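Local coordinates for probable 3-hydroxybutyryl-CoA dehydrogenase (Escherichia coli, PDB 3MOG), which catalyses the NAD-dependent oxidation of (3S)-3-hydroxyadipyl-CoA to 3-oxoadipyl-CoA in the breakdown of phenylacetate, at residues A92-E97 against T118-I123; E154-L159 against C183-G188; F189-V194 against T417-G422. One frame throughout, in Å; residues are numbered along the deposited sequence.

Contact 1 of 3, residues A92-E97 against T118-I123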
ATOM      1  N   ALA C  92      18.278  12.117 -24.509  1.00 55.17           N
ATOM      2  CA  ALA C  92      17.407  13.274 -24.756  1.00 64.28           C
ATOM      3  C   ALA C  92      16.185  13.245 -23.828  1.00 67.83           C
ATOM      4  O   ALA C  92      16.355  13.183 -22.604  1.00 72.92           O
ATOM      5  CB  ALA C  92      17.008  13.351 -26.229  1.00 59.58           C
ATOM      6  N   SER C  93      14.976  13.281 -24.390  1.00 70.36           N
ATOM      7  CA  SER C  93      13.741  13.344 -23.586  1.00 73.68           C
ATOM      8  C   SER C  93      13.536  12.099 -22.731  1.00 73.44           C
ATOM      9  O   SER C  93      13.771  10.987 -23.194  1.00 69.75           O
ATOM     10  CB  SER C  93      12.510  13.579 -24.472  1.00 76.54           C
ATOM     11  OG  SER C  93      11.300  13.532 -23.729  1.00 68.14           O
ATOM     12  N   GLU C  94      13.101  12.307 -21.488  1.00 76.43           N
ATOM     13  CA  GLU C  94      12.844  11.210 -20.555  1.00 81.04           C
ATOM     14  C   GLU C  94      11.486  10.528 -20.736  1.00 81.08           C
ATOM     15  O   GLU C  94      11.316   9.389 -20.317  1.00 85.88           O
ATOM     16  CB  GLU C  94      13.021  11.655 -19.096  1.00 85.23           C
ATOM     17  CG  GLU C  94      14.460  12.006 -18.683  1.00 94.00           C
ATOM     18  CD  GLU C  94      15.385  10.791 -18.486  1.00103.35           C
ATOM     19  OE1 GLU C  94      14.928   9.626 -18.546  1.00 97.56           O
ATOM     20  OE2 GLU C  94      16.595  11.015 -18.265  1.00104.67           O
ATOM     21  N   ARG C  95      10.525  11.222 -21.342  1.00 78.22           N
ATOM     22  CA  ARG C  95       9.208  10.641 -21.635  1.00 74.66           C
ATOM     23  C   ARG C  95       9.320   9.342 -22.421  1.00 68.92           C
ATOM     24  O   ARG C  95      10.108   9.255 -23.364  1.00 69.84           O
ATOM     25  CB  ARG C  95       8.358  11.630 -22.427  1.00 77.16           C
ATOM     26  CG  ARG C  95       7.636  12.679 -21.592  1.00 82.65           C
ATOM     27  CD  ARG C  95       6.399  13.203 -22.338  1.00 90.23           C
ATOM     28  NE  ARG C  95       5.372  12.167 -22.489  1.00 95.14           N
ATOM     29  CZ  ARG C  95       5.083  11.525 -23.620  1.00 92.94           C
ATOM     30  NH1 ARG C  95       4.136  10.599 -23.627  1.00 92.59           N
ATOM     31  NH2 ARG C  95       5.727  11.807 -24.745  1.00 93.65           N
ATOM     32  N   LEU C  96       8.534   8.342 -22.025  1.00 67.77           N
ATOM     33  CA  LEU C  96       8.570   7.010 -22.645  1.00 64.83           C
ATOM     34  C   LEU C  96       8.275   7.023 -24.140  1.00 64.53           C
ATOM     35  O   LEU C  96       9.016   6.429 -24.929  1.00 66.21           O
ATOM     36  CB  LEU C  96       7.607   6.043 -21.933  1.00 62.39           C
ATOM     37  CG  LEU C  96       7.375   4.673 -22.594  1.00 60.32           C
ATOM     38  CD1 LEU C  96       8.639   3.811 -22.614  1.00 54.14           C
ATOM     39  CD2 LEU C  96       6.187   3.909 -21.987  1.00 60.34           C
ATOM     40  N   GLU C  97       7.186   7.691 -24.514  1.00 65.00           N
ATOM     41  CA  GLU C  97       6.701   7.686 -25.903  1.00 67.15           C
ATOM     42  C   GLU C  97       7.665   8.348 -26.905  1.00 58.35           C
ATOM     43  O   GLU C  97       7.780   7.890 -28.034  1.00 52.68           O
ATOM     44  CB  GLU C  97       5.280   8.276 -26.007  1.00 65.76           C
ATOM     45  CG  GLU C  97       4.179   7.540 -25.206  1.00 79.39           C
ATOM     46  CD  GLU C  97       4.169   6.006 -25.382  1.00 87.18           C
ATOM     47  OE1 GLU C  97       3.997   5.303 -24.355  1.00 72.79           O
ATOM     48  OE2 GLU C  97       4.323   5.503 -26.526  1.00 85.06           O
ATOM     49  N   THR C 118      20.492   3.652 -24.045  1.00 46.97           N
ATOM     50  CA  THR C 118      19.957   4.866 -23.457  1.00 43.69           C
ATOM     51  C   THR C 118      20.593   5.139 -22.098  1.00 45.42           C
ATOM     52  O   THR C 118      20.932   4.207 -21.355  1.00 49.88           O
ATOM     53  CB  THR C 118      18.410   4.817 -23.349  1.00 43.45           C
ATOM     54  OG1 THR C 118      17.940   5.965 -22.632  1.00 41.16           O
ATOM     55  CG2 THR C 118      17.963   3.580 -22.654  1.00 42.88           C
ATOM     56  N   ASN C 119      20.764   6.424 -21.801  1.00 40.54           N
ATOM     57  CA  ASN C 119      21.315   6.889 -20.532  1.00 43.72           C
ATOM     58  C   ASN C 119      20.230   6.990 -19.466  1.00 43.60           C
ATOM     59  O   ASN C 119      20.506   7.403 -18.355  1.00 39.18           O
ATOM     60  CB  ASN C 119      22.011   8.259 -20.720  1.00 40.97           C
ATOM     61  CG  ASN C 119      22.587   8.829 -19.410  1.00 50.44           C
ATOM     62  OD1 ASN C 119      23.251   8.130 -18.645  1.00 59.99           O
ATOM     63  ND2 ASN C 119      22.309  10.097 -19.145  1.00 46.63           N
ATOM     64  N   THR C 120      18.995   6.617 -19.797  1.00 46.45           N
ATOM     65  CA  THR C 120      17.879   6.860 -18.870  1.00 53.41           C
ATOM     66  C   THR C 120      18.051   6.219 -17.494  1.00 53.07           C
ATOM     67  O   THR C 120      18.643   5.143 -17.375  1.00 55.25           O
ATOM     68  CB  THR C 120      16.505   6.451 -19.442  1.00 53.07           C
ATOM     69  OG1 THR C 120      15.482   6.994 -18.602  1.00 65.01           O
ATOM     70  CG2 THR C 120      16.336   4.942 -19.515  1.00 49.64           C
ATOM     71  N   SER C 121      17.546   6.910 -16.476  1.00 49.46           N
ATOM     72  CA  SER C 121      17.548   6.425 -15.100  1.00 56.75           C
ATOM     73  C   SER C 121      16.177   5.904 -14.701  1.00 62.10           C
ATOM     74  O   SER C 121      16.038   5.232 -13.686  1.00 64.53           O
ATOM     75  CB  SER C 121      17.892   7.563 -14.142  1.00 51.56           C
ATOM     76  OG  SER C 121      19.084   8.216 -14.510  1.00 61.63           O
ATOM     77  N   SER C 122      15.162   6.229 -15.495  1.00 64.59           N
ATOM     78  CA  SER C 122      13.780   6.139 -15.017  1.00 69.14           C
ATOM     79  C   SER C 122      12.865   5.281 -15.874  1.00 68.93           C
ATOM     80  O   SER C 122      11.810   4.852 -15.422  1.00 75.05           O
ATOM     81  CB  SER C 122      13.189   7.540 -14.833  1.00 69.74           C
ATOM     82  OG  SER C 122      13.591   8.424 -15.871  1.00 70.09           O
ATOM     83  N   ILE C 123      13.277   5.013 -17.105  1.00 67.60           N
ATOM     84  CA  ILE C 123      12.449   4.255 -18.027  1.00 63.76           C
ATOM     85  C   ILE C 123      12.954   2.829 -18.168  1.00 66.37           C
ATOM     86  O   ILE C 123      14.166   2.595 -18.198  1.00 68.71           O
ATOM     87  CB  ILE C 123      12.387   4.957 -19.416  1.00 63.84           C
ATOM     88  CG1 ILE C 123      11.863   6.394 -19.278  1.00 63.39           C
ATOM     89  CG2 ILE C 123      11.542   4.177 -20.388  1.00 47.29           C
ATOM     90  CD1 ILE C 123      10.454   6.527 -18.662  1.00 66.97           C
TER
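Thr120 and Glu94 are joined by a hydrogen bond: Thr120 OG1 donates to Glu94 OE1 over 2.7 Å and meets the carboxylate on its syn side, the side of OE2. The glutamate chain bends at chi2 (-75°), which curls the carboxylate round to the threonine although the side chain does not start out in that direction. The same hydroxyl oxygen closes an ST turn, accepting from Ser122 N at 3.2 Å with an N-H...O angle of 171°, and more weakly from Ile123 N. One oxygen thus braces the loop internally while binding it to 92-97. Lys99 forms a salt bridge with Glu94 OE1.

The tight part lies at Ile123. Its CG1 sits 3.2 Å and its CD1 3.4 Å from Glu94 O, while CG2 packs 3.7 Å from Leu96 CD1, the two side chains crossing at a slant. The Glu94 side is looser: this residue and Ser122 are solvent-exposed, and Ser122 OG lies 3.2 Å from Glu94 OE1.

Residues 92-95 lead from strand 87-90 into helix 96-109, with Arg95 at the N-cap position. The loop 118-123 leaves the adjacent parallel strand 115-118 and leads to helix 125-128, whose Ala127 and Ile128 pack on Leu96 and Ile123, respectively.

Contact 2 of 3, residues E154-L159 against C183-G188; sequences EVVSGL and CHSTPG
Cys183 pairs with Val156 in a parallel bridge, with CA atoms 5.2 Å apart, and its backbone reaches both neighbours of that valine. Cys183 N donates to Val155 O over 3.2 Å, and Cys183 O accepts from Ser157 N over 3.0 Å. The side chains of Cys183 and Val156 share one face of the sheet. SG, placed between the backbone N and the carbonyl carbon (chi1 72°), packs 4.0 Å from Val156 CG2.

His184 bridges Ser157 on the other face. In one of its two modelled conformers the ring lies with a face over Ser157 O, the nearest ring atom, ND1, being 3.4 Å away at an angle too poor for a hydrogen bond. At Ser185 the strand pairing ends: its N donates only weakly to Ser157 O, and its CA rests 3.7 Å from Val156 CG1. An inverse gamma turn centred on this residue bends the chain away, while its OG accepts from Ile125 N. Past Thr186 and Pro187, Gly188 O returns through a water, which donates to it and, over 2.7 Å, to Glu154 OE1. That carboxylate oxygen also bonds to His142 ND1.

Strands 152-157 and 179-184, joined through helix 163-175, form a beta-alpha-beta unit at the edge of the mixed sheet in the Rossmann-type NAD-binding domain.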
ATOM      1  N   GLU C 154      26.160   1.970 -15.077  1.00 43.31           N
ATOM      2  CA  GLU C 154      25.306   0.810 -14.918  1.00 42.63           C
ATOM      3  C   GLU C 154      24.922   0.310 -16.305  1.00 44.63           C
ATOM      4  O   GLU C 154      24.343   1.055 -17.103  1.00 45.88           O
ATOM      5  CB  GLU C 154      24.064   1.187 -14.101  1.00 36.97           C
ATOM      6  CG  GLU C 154      24.368   1.559 -12.660  1.00 41.57           C
ATOM      7  CD  GLU C 154      23.127   1.955 -11.866  1.00 54.82           C
ATOM      8  OE1 GLU C 154      22.473   2.956 -12.233  1.00 53.09           O
ATOM      9  OE2 GLU C 154      22.817   1.273 -10.860  1.00 49.85           O
ATOM     10  N   VAL C 155      25.292  -0.932 -16.601  1.00 43.67           N
ATOM     11  CA  VAL C 155      24.992  -1.557 -17.883  1.00 42.86           C
ATOM     12  C   VAL C 155      23.717  -2.372 -17.703  1.00 42.54           C
ATOM     13  O   VAL C 155      23.705  -3.390 -17.021  1.00 42.91           O
ATOM     14  CB  VAL C 155      26.136  -2.477 -18.369  1.00 48.45           C
ATOM     15  CG1 VAL C 155      25.737  -3.181 -19.668  1.00 49.19           C
ATOM     16  CG2 VAL C 155      27.435  -1.698 -18.561  1.00 43.78           C
ATOM     17  N   VAL C 156      22.630  -1.911 -18.293  1.00 38.43           N
ATOM     18  CA  VAL C 156      21.321  -2.415 -17.893  1.00 42.41           C
ATOM     19  C   VAL C 156      20.702  -3.333 -18.926  1.00 45.82           C
ATOM     20  O   VAL C 156      20.474  -2.921 -20.072  1.00 49.73           O
ATOM     21  CB  VAL C 156      20.354  -1.261 -17.601  1.00 37.77           C
ATOM     22  CG1 VAL C 156      19.147  -1.771 -16.851  1.00 45.77           C
ATOM     23  CG2 VAL C 156      21.047  -0.196 -16.810  1.00 36.25           C
ATOM     24  N   SER C 157      20.440  -4.576 -18.530  1.00 49.32           N
ATOM     25  CA  SER C 157      19.756  -5.520 -19.417  1.00 47.36           C
ATOM     26  C   SER C 157      18.243  -5.380 -19.322  1.00 56.08           C
ATOM     27  O   SER C 157      17.653  -5.420 -18.233  1.00 53.49           O
ATOM     28  CB  SER C 157      20.149  -6.962 -19.125  1.00 50.40           C
ATOM     29  OG  SER C 157      21.536  -7.185 -19.333  1.00 49.51           O
ATOM     30  N   GLY C 158      17.613  -5.207 -20.480  1.00 57.28           N
ATOM     31  CA  GLY C 158      16.183  -5.431 -20.595  1.00 58.43           C
ATOM     32  C   GLY C 158      15.965  -6.919 -20.745  1.00 53.09           C
ATOM     33  O   GLY C 158      16.929  -7.701 -20.829  1.00 53.87           O
ATOM     34  N   LEU C 159      14.697  -7.309 -20.800  1.00 54.16           N
ATOM     35  CA  LEU C 159      14.310  -8.711 -20.975  1.00 56.14           C
ATOM     36  C   LEU C 159      15.025  -9.400 -22.136  1.00 55.20           C
ATOM     37  O   LEU C 159      15.550 -10.503 -21.975  1.00 58.04           O
ATOM     38  CB  LEU C 159      12.790  -8.793 -21.171  1.00 60.74           C
ATOM     39  CG  LEU C 159      12.099 -10.145 -21.318  1.00 55.96           C
ATOM     40  CD1 LEU C 159      12.123 -10.894 -19.983  1.00 46.96           C
ATOM     41  CD2 LEU C 159      10.680  -9.912 -21.812  1.00 44.87           C
ATOM     42  N   CYS C 183      23.235  -4.882 -14.190  1.00 44.01           N
ATOM     43  CA  CYS C 183      21.985  -5.016 -13.475  1.00 44.48           C
ATOM     44  C   CYS C 183      20.839  -5.169 -14.465  1.00 47.11           C
ATOM     45  O   CYS C 183      20.970  -4.803 -15.619  1.00 51.64           O
ATOM     46  CB  CYS C 183      21.733  -3.816 -12.549  1.00 49.53           C
ATOM     47  SG  CYS C 183      21.318  -2.293 -13.371  1.00 54.83           S
ATOM     48  N   HIS C 184      19.724  -5.731 -14.006  1.00 50.63           N
ATOM     49  CA  HIS C 184      18.532  -5.890 -14.828  0.50 48.23           C
ATOM     50  C   HIS C 184      17.729  -4.605 -14.785  1.00 47.38           C
ATOM     51  O   HIS C 184      17.978  -3.740 -13.939  1.00 45.26           O
ATOM     52  CB  HIS C 184      17.681  -7.065 -14.333  0.50 49.61           C
ATOM     53  CG  HIS C 184      16.756  -7.618 -15.373  0.50 54.98           C
ATOM     54  ND1 HIS C 184      17.206  -8.292 -16.488  0.50 59.18           N
ATOM     55  CD2 HIS C 184      15.404  -7.592 -15.469  0.50 58.33           C
ATOM     56  CE1 HIS C 184      16.173  -8.658 -17.227  0.50 58.55           C
ATOM     57  NE2 HIS C 184      15.068  -8.247 -16.630  0.50 56.40           N
ATOM     58  N   SER C 185      16.766  -4.480 -15.693  1.00 46.87           N
ATOM     59  CA  SER C 185      15.960  -3.285 -15.788  1.00 50.98           C
ATOM     60  C   SER C 185      14.842  -3.234 -14.746  1.00 49.29           C
ATOM     61  O   SER C 185      13.661  -3.267 -15.076  1.00 54.34           O
ATOM     62  CB  SER C 185      15.392  -3.150 -17.209  1.00 54.51           C
ATOM     63  OG  SER C 185      14.977  -1.819 -17.403  1.00 58.23           O
ATOM     64  N   THR C 186      15.226  -3.132 -13.481  1.00 49.02           N
ATOM     65  CA  THR C 186      14.266  -3.042 -12.391  1.00 45.08           C
ATOM     66  C   THR C 186      14.299  -1.606 -11.863  1.00 46.90           C
ATOM     67  O   THR C 186      15.307  -0.915 -12.045  1.00 46.52           O
ATOM     68  CB  THR C 186      14.627  -4.061 -11.288  1.00 47.66           C
ATOM     69  OG1 THR C 186      15.976  -3.829 -10.859  1.00 44.53           O
ATOM     70  CG2 THR C 186      14.493  -5.483 -11.821  1.00 39.75           C
ATOM     71  N   PRO C 187      13.205  -1.150 -11.224  1.00 46.51           N
ATOM     72  CA  PRO C 187      13.102   0.243 -10.778  1.00 48.62           C
ATOM     73  C   PRO C 187      14.280   0.703  -9.921  1.00 44.87           C
ATOM     74  O   PRO C 187      14.586   0.066  -8.905  1.00 39.21           O
ATOM     75  CB  PRO C 187      11.842   0.243  -9.914  1.00 44.10           C
ATOM     76  CG  PRO C 187      11.036  -0.903 -10.410  1.00 43.02           C
ATOM     77  CD  PRO C 187      11.999  -1.926 -10.872  1.00 48.88           C
ATOM     78  N   GLY C 188      14.913   1.798 -10.347  1.00 37.39           N
ATOM     79  CA  GLY C 188      15.999   2.446  -9.609  1.00 35.96           C
ATOM     80  C   GLY C 188      17.358   1.810  -9.844  1.00 34.51           C
ATOM     81  O   GLY C 188      18.342   2.225  -9.241  1.00 48.66           O
TER
HETATM   82  O   HOH W   1      20.461   3.742 -10.649  1.00 43.19           O

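Contact 3 of 3, residues F189-V194 against T417-G422; sequences FIVNRV and TAMRLG
Met419, the residue with the largest buried area here, lays its thioether against helix 191-194. Its chain bends at chi2 (-36°) and again at chi3 (-72°), which swings SD to 3.8 Å from Val194 CB and 3.9 Å from the backbone CA of Val191, with CE 3.9 Å from Val194 CG1. An alanine in place of Met419 would lack the thioether and is likely to leave a gap beside Val194 and Val191, loosening the hold between the two helices.

Val191, second in buried area, sets CG2 against Ala418, 3.8 Å from its CB and 3.7 Å from its O. Gly422 borders the same methyl, its CA 4.5 Å from Val191 CG2.

Ala418, third, turns its methyl toward the other segment and receives Ile190 CG2 at 3.7 Å. Its small size fits the 6.2 Å approach of the Val191 and Ala418 CA atoms.

No hydrogen bond crosses the contact. Two regions of the chain more than 200 residues apart, each belonging to a 3-hydroxyacyl-CoA dehydrogenase C-terminal domain, are therefore joined here by apolar shape-matching, while Arg193, on the same short helix as Val191, forms a salt bridge with Asp403 of helix 390-406.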
ATOM      1  N   PHE C 189      17.400   0.804 -10.717  1.00 40.19           N
ATOM      2  CA  PHE C 189      18.594  -0.021 -10.993  1.00 44.36           C
ATOM      3  C   PHE C 189      19.278  -0.518  -9.700  1.00 45.52           C
ATOM      4  O   PHE C 189      18.642  -1.218  -8.903  1.00 44.96           O
ATOM      5  CB  PHE C 189      19.552   0.683 -11.969  1.00 48.27           C
ATOM      6  CG  PHE C 189      18.892   1.161 -13.262  1.00 42.30           C
ATOM      7  CD1 PHE C 189      17.817   0.464 -13.836  1.00 42.26           C
ATOM      8  CD2 PHE C 189      19.378   2.288 -13.917  1.00 47.87           C
ATOM      9  CE1 PHE C 189      17.227   0.900 -15.013  1.00 45.51           C
ATOM     10  CE2 PHE C 189      18.798   2.733 -15.102  1.00 48.20           C
ATOM     11  CZ  PHE C 189      17.720   2.041 -15.651  1.00 38.89           C
ATOM     12  N   ILE C 190      20.550  -0.180  -9.491  1.00 45.70           N
ATOM     13  CA  ILE C 190      21.199  -0.418  -8.190  1.00 41.03           C
ATOM     14  C   ILE C 190      21.219   0.874  -7.376  1.00 42.51           C
ATOM     15  O   ILE C 190      20.609   0.955  -6.303  1.00 44.87           O
ATOM     16  CB  ILE C 190      22.652  -0.918  -8.310  1.00 41.00           C
ATOM     17  CG1 ILE C 190      22.765  -2.172  -9.163  1.00 40.79           C
ATOM     18  CG2 ILE C 190      23.251  -1.208  -6.929  1.00 37.13           C
ATOM     19  CD1 ILE C 190      24.224  -2.423  -9.565  1.00 40.31           C
ATOM     20  N   VAL C 191      21.912   1.883  -7.900  1.00 41.45           N
ATOM     21  CA  VAL C 191      22.203   3.108  -7.152  1.00 43.15           C
ATOM     22  C   VAL C 191      20.958   3.868  -6.670  1.00 41.81           C
ATOM     23  O   VAL C 191      20.839   4.149  -5.490  1.00 51.69           O
ATOM     24  CB  VAL C 191      23.145   4.074  -7.939  1.00 39.44           C
ATOM     25  CG1 VAL C 191      23.422   5.314  -7.111  1.00 34.60           C
ATOM     26  CG2 VAL C 191      24.448   3.385  -8.307  1.00 40.55           C
ATOM     27  N   ASN C 192      20.032   4.183  -7.564  1.00 43.31           N
ATOM     28  CA  ASN C 192      18.821   4.927  -7.170  1.00 43.27           C
ATOM     29  C   ASN C 192      17.910   4.132  -6.237  1.00 37.81           C
ATOM     30  O   ASN C 192      17.145   4.708  -5.485  1.00 47.39           O
ATOM     31  CB  ASN C 192      18.010   5.369  -8.398  1.00 45.70           C
ATOM     32  CG  ASN C 192      18.496   6.670  -9.004  1.00 56.18           C
ATOM     33  OD1 ASN C 192      19.222   7.439  -8.383  1.00 56.49           O
ATOM     34  ND2 ASN C 192      18.064   6.933 -10.233  1.00 64.92           N
ATOM     35  N   ARG C 193      17.994   2.808  -6.303  1.00 41.09           N
ATOM     36  CA  ARG C 193      17.208   1.938  -5.436  1.00 45.11           C
ATOM     37  C   ARG C 193      17.820   1.807  -4.043  1.00 44.54           C
ATOM     38  O   ARG C 193      17.133   2.004  -3.049  1.00 43.75           O
ATOM     39  CB  ARG C 193      17.050   0.556  -6.080  1.00 46.12           C
ATOM     40  CG  ARG C 193      16.237  -0.429  -5.263  1.00 41.76           C
ATOM     41  CD  ARG C 193      16.735  -1.827  -5.505  1.00 34.13           C
ATOM     42  NE  ARG C 193      15.927  -2.859  -4.865  1.00 43.43           N
ATOM     43  CZ  ARG C 193      15.318  -3.844  -5.518  1.00 41.88           C
ATOM     44  NH1 ARG C 193      15.381  -3.896  -6.834  1.00 47.69           N
ATOM     45  NH2 ARG C 193      14.611  -4.753  -4.857  1.00 44.52           N
ATOM     46  N   VAL C 194      19.109   1.484  -3.978  1.00 43.12           N
ATOM     47  CA  VAL C 194      19.785   1.213  -2.700  1.00 38.82           C
ATOM     48  C   VAL C 194      20.029   2.485  -1.881  1.00 40.83           C
ATOM     49  O   VAL C 194      19.991   2.438  -0.659  1.00 37.18           O
ATOM     50  CB  VAL C 194      21.091   0.384  -2.918  1.00 33.07           C
ATOM     51  CG1 VAL C 194      21.873   0.146  -1.621  1.00 37.62           C
ATOM     52  CG2 VAL C 194      20.751  -0.925  -3.582  1.00 34.80           C
ATOM     53  N   THR C 417      30.317  -2.051  -5.514  1.00 43.67           N
ATOM     54  CA  THR C 417      31.002  -1.126  -6.407  1.00 42.65           C
ATOM     55  C   THR C 417      30.129   0.068  -6.750  1.00 43.30           C
ATOM     56  O   THR C 417      30.571   1.213  -6.629  1.00 42.67           O
ATOM     57  CB  THR C 417      31.452  -1.831  -7.678  1.00 43.30           C
ATOM     58  OG1 THR C 417      32.373  -2.868  -7.323  1.00 44.50           O
ATOM     59  CG2 THR C 417      32.125  -0.861  -8.629  1.00 42.15           C
ATOM     60  N   ALA C 418      28.878  -0.199  -7.124  1.00 40.69           N
ATOM     61  CA  ALA C 418      27.929   0.859  -7.452  1.00 36.71           C
ATOM     62  C   ALA C 418      27.757   1.903  -6.359  1.00 40.32           C
ATOM     63  O   ALA C 418      27.709   3.101  -6.636  1.00 43.89           O
ATOM     64  CB  ALA C 418      26.577   0.261  -7.836  1.00 34.77           C
ATOM     65  N   MET C 419      27.675   1.450  -5.114  1.00 42.53           N
ATOM     66  CA  MET C 419      27.492   2.362  -4.009  1.00 38.65           C
ATOM     67  C   MET C 419      28.798   3.128  -3.677  1.00 43.73           C
ATOM     68  O   MET C 419      28.753   4.295  -3.284  1.00 38.82           O
ATOM     69  CB  MET C 419      26.902   1.626  -2.799  1.00 36.53           C
ATOM     70  CG  MET C 419      25.569   0.891  -3.088  1.00 45.29           C
ATOM     71  SD  MET C 419      24.422   1.698  -4.229  1.00 28.40           S
ATOM     72  CE  MET C 419      23.869   3.041  -3.212  1.00 33.51           C
ATOM     73  N   ARG C 420      29.947   2.476  -3.835  1.00 44.38           N
ATOM     74  CA  ARG C 420      31.234   3.162  -3.682  0.50 52.00           C
ATOM     75  C   ARG C 420      31.456   4.231  -4.752  1.00 55.79           C
ATOM     76  O   ARG C 420      31.917   5.327  -4.451  1.00 56.66           O
ATOM     77  CB  ARG C 420      32.392   2.168  -3.715  0.50 50.46           C
ATOM     78  CG  ARG C 420      33.039   1.909  -2.369  0.50 54.42           C
ATOM     79  CD  ARG C 420      34.212   0.955  -2.527  0.50 50.72           C
ATOM     80  NE  ARG C 420      33.753  -0.398  -2.824  0.50 56.51           N
ATOM     81  CZ  ARG C 420      34.029  -1.083  -3.931  0.50 49.81           C
ATOM     82  NH1 ARG C 420      34.780  -0.547  -4.887  0.50 48.15           N
ATOM     83  NH2 ARG C 420      33.555  -2.317  -4.067  0.50 29.61           N
ATOM     84  N   LEU C 421      31.126   3.917  -6.002  1.00 53.95           N
ATOM     85  CA  LEU C 421      31.431   4.842  -7.097  1.00 51.84           C
ATOM     86  C   LEU C 421      30.307   5.812  -7.452  1.00 54.36           C
ATOM     87  O   LEU C 421      30.568   6.982  -7.709  1.00 61.46           O
ATOM     88  CB  LEU C 421      31.947   4.073  -8.317  1.00 49.26           C
ATOM     89  CG  LEU C 421      33.281   3.338  -8.037  1.00 56.97           C
ATOM     90  CD1 LEU C 421      33.752   2.558  -9.243  1.00 51.68           C
ATOM     91  CD2 LEU C 421      34.405   4.287  -7.554  1.00 48.39           C
ATOM     92  N   GLY C 422      29.062   5.344  -7.429  1.00 51.40           N
ATOM     93  CA  GLY C 422      27.928   6.187  -7.811  1.00 56.08           C
ATOM     94  C   GLY C 422      27.557   7.253  -6.796  1.00 57.11           C
ATOM     95  O   GLY C 422      27.121   8.343  -7.173  1.00 58.60           O
TER

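Contact 1 is a surface contact, whereas contacts 2 and 3 are buried, and contact 3 lies closest to the centre of the chain, its own centre about 6 Å from it. Contacts 1 and 2 both belong to the NAD-binding domain: one ties loops that follow two neighbouring strands through a carboxylate-hydroxyl bond, the other pairs strands through their backbones. Contact 3 uses apolar side chains to join the next part of the chain to the distant helix 412-422. Contacts 2 and 3 meet at Glu154, whose OE2 probably bonds to Ile190 N (3.0 Å) and Val191 N (3.2 Å). Phe189 links contact 3 to contact 1, its CE2 packing against Thr120 O.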